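Long-range contact in Rho guanine nucleotide exchange factor 3 (Mus musculus, PDB 2Z0Q), which acts as a guanine nucleotide exchange factor for the small GTPases RhoA and RhoB, here as its DH-PH fragment: residues A[242-247]-A[257-262]. Numbering follows the deposited sequence.
Sequences RGVKLH and ITRAVT
H247 and T258 form an antiparallel hydrogen-bonded pair, and the T258 side chain adds a third bond to it. H247 N donates to T258 O at 2.8 Å. T258 N returns a bond to H247 O at 3.0 Å. The hydroxyl OG1 of T258 donates to the same H247 O at 2.7 Å, tilted 18° from its carbonyl plane. Chi1 of T258, 76°, sets OG1 between its own backbone N and carbonyl carbon, within reach of that oxygen. One residue thus grips H247 O twice. With an alanine in place of T258, H247 O is likely to keep just the backbone N-H of this strand as donor. The H247 ring turns away from T258, and its NE2 hydrogen-bonds to ND1 of H235.

The two strands, 245-251 and 254-263, make a beta hairpin in the PH domain. Their short segments run at 108° to each other, and the strands part from L246 and R259 toward K245 and A260. Where they part, a water joins them. It donates to K245 O at 2.9 Å and accepts from A260 N.

L246 and I257 lie on the opposite face from H247 and T258. Methyl CD1 of L246 meets CG2 of I257 at 3.8 Å, the two side chains crossing obliquely. The other methyl, CD2, reaches R259 CG at 3.6 Å. R259 therefore contributes its aliphatic stem here, and its CD also comes near V244 CG1. Y272 packs against L246, I257, V244 and R259, while L326 of strand 322-327 also touches L246.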
loop_
_atom_site.group_PDB
_atom_site.type_symbol
_atom_site.label_atom_id
_atom_site.label_comp_id
_atom_site.label_asym_id
_atom_site.label_seq_id
_atom_site.Cartn_x
_atom_site.Cartn_y
_atom_site.Cartn_z
ATOM N N ARG A 242 17.465 -6.717 20.810
ATOM C CA ARG A 242 18.071 -5.771 21.744
ATOM C C ARG A 242 17.145 -4.551 21.834
ATOM O O ARG A 242 17.515 -3.522 22.394
ATOM C CB ARG A 242 19.496 -5.358 21.314
ATOM C CG ARG A 242 20.505 -6.522 21.374
ATOM C CD ARG A 242 21.937 -6.123 20.965
ATOM N NE ARG A 242 22.073 -5.568 19.605
ATOM C CZ ARG A 242 22.187 -6.279 18.478
ATOM N NH1 ARG A 242 22.178 -7.613 18.510
ATOM N NH2 ARG A 242 22.329 -5.657 17.309
ATOM N N GLY A 243 15.931 -4.685 21.294
ATOM C CA GLY A 243 14.964 -3.602 21.369
ATOM C C GLY A 243 15.108 -2.487 20.334
ATOM O O GLY A 243 14.345 -1.526 20.350
ATOM N N VAL A 244 16.055 -2.624 19.417
ATOM C CA VAL A 244 16.264 -1.609 18.378
ATOM C C VAL A 244 15.207 -1.686 17.267
ATOM O O VAL A 244 14.999 -2.755 16.679
ATOM C CB VAL A 244 17.655 -1.784 17.745
ATOM C CG1 VAL A 244 17.912 -0.695 16.680
ATOM C CG2 VAL A 244 18.715 -1.709 18.835
ATOM N N LYS A 245 14.562 -0.550 16.966
ATOM C CA LYS A 245 13.550 -0.530 15.903
ATOM C C LYS A 245 14.258 -0.277 14.576
ATOM O O LYS A 245 14.921 0.741 14.393
ATOM C CB LYS A 245 12.496 0.541 16.197
ATOM C CG LYS A 245 11.816 0.350 17.550
ATOM C CD LYS A 245 10.627 1.285 17.755
ATOM C CE LYS A 245 10.038 1.129 19.211
ATOM N NZ LYS A 245 8.734 1.859 19.371
ATOM N N LEU A 246 14.156 -1.245 13.663
ATOM C CA LEU A 246 14.823 -1.168 12.377
ATOM C C LEU A 246 13.810 -1.111 11.234
ATOM O O LEU A 246 12.637 -1.442 11.428
ATOM C CB LEU A 246 15.726 -2.419 12.199
ATOM C CG LEU A 246 16.744 -2.712 13.325
ATOM C CD1 LEU A 246 17.269 -4.153 13.284
ATOM C CD2 LEU A 246 17.868 -1.676 13.228
ATOM N N HIS A 247 14.248 -0.574 10.093
ATOM C CA HIS A 247 13.428 -0.602 8.903
ATOM C C HIS A 247 14.266 -1.448 7.963
ATOM O O HIS A 247 15.420 -1.101 7.613
ATOM C CB HIS A 247 13.177 0.777 8.268
ATOM C CG HIS A 247 12.037 0.741 7.308
ATOM N ND1 HIS A 247 10.766 1.171 7.639
ATOM C CD2 HIS A 247 11.943 0.204 6.068
ATOM C CE1 HIS A 247 9.940 0.901 6.639
ATOM N NE2 HIS A 247 10.632 0.319 5.673
ATOM N N ILE A 257 19.477 -3.366 6.106
ATOM C CA ILE A 257 18.923 -3.169 7.443
ATOM C C ILE A 257 19.297 -1.746 7.874
ATOM O O ILE A 257 20.462 -1.364 7.801
ATOM C CB ILE A 257 19.542 -4.201 8.467
ATOM C CG1 ILE A 257 19.230 -5.632 7.997
ATOM C CG2 ILE A 257 18.952 -3.960 9.850
ATOM C CD1 ILE A 257 19.843 -6.742 8.878
ATOM N N THR A 258 18.299 -0.982 8.297
ATOM C CA THR A 258 18.534 0.425 8.631
ATOM C C THR A 258 17.751 0.869 9.835
ATOM O O THR A 258 16.953 0.105 10.386
ATOM C CB THR A 258 18.035 1.311 7.474
ATOM O OG1 THR A 258 16.589 1.378 7.519
ATOM C CG2 THR A 258 18.490 0.731 6.129
ATOM N N ARG A 259 18.006 2.123 10.234
ATOM C CA ARG A 259 17.234 2.785 11.281
ATOM C C ARG A 259 16.706 4.044 10.605
ATOM O O ARG A 259 17.448 4.701 9.874
ATOM C CB ARG A 259 18.107 3.149 12.483
ATOM C CG ARG A 259 18.482 1.917 13.301
ATOM C CD ARG A 259 19.676 2.233 14.177
ATOM N NE ARG A 259 19.375 3.245 15.169
ATOM C CZ ARG A 259 20.297 4.063 15.682
ATOM N NH1 ARG A 259 21.564 3.984 15.272
ATOM N NH2 ARG A 259 19.956 4.940 16.614
ATOM N N ALA A 260 15.431 4.350 10.813
ATOM C CA ALA A 260 14.834 5.578 10.246
ATOM C C ALA A 260 15.334 6.747 11.094
ATOM O O ALA A 260 15.151 6.748 12.309
ATOM C CB ALA A 260 13.291 5.492 10.288
ATOM N N VAL A 261 15.989 7.713 10.444
ATOM C CA VAL A 261 16.546 8.889 11.136
ATOM C C VAL A 261 16.283 10.158 10.328
ATOM O O VAL A 261 15.884 10.095 9.168
ATOM C CB VAL A 261 18.099 8.775 11.312
ATOM C CG1 VAL A 261 18.459 7.501 12.084
ATOM C CG2 VAL A 261 18.789 8.805 9.950
ATOM N N THR A 262 16.519 11.316 10.936
ATOM C CA THR A 262 16.353 12.561 10.194
ATOM C C THR A 262 17.775 13.034 9.968
ATOM O O THR A 262 18.558 13.139 10.923
ATOM C CB THR A 262 15.549 13.591 10.997
ATOM O OG1 THR A 262 14.214 13.102 11.198
ATOM C CG2 THR A 262 15.478 14.930 10.233
HETATM O O HOH W 1 13.820 2.360 12.309
#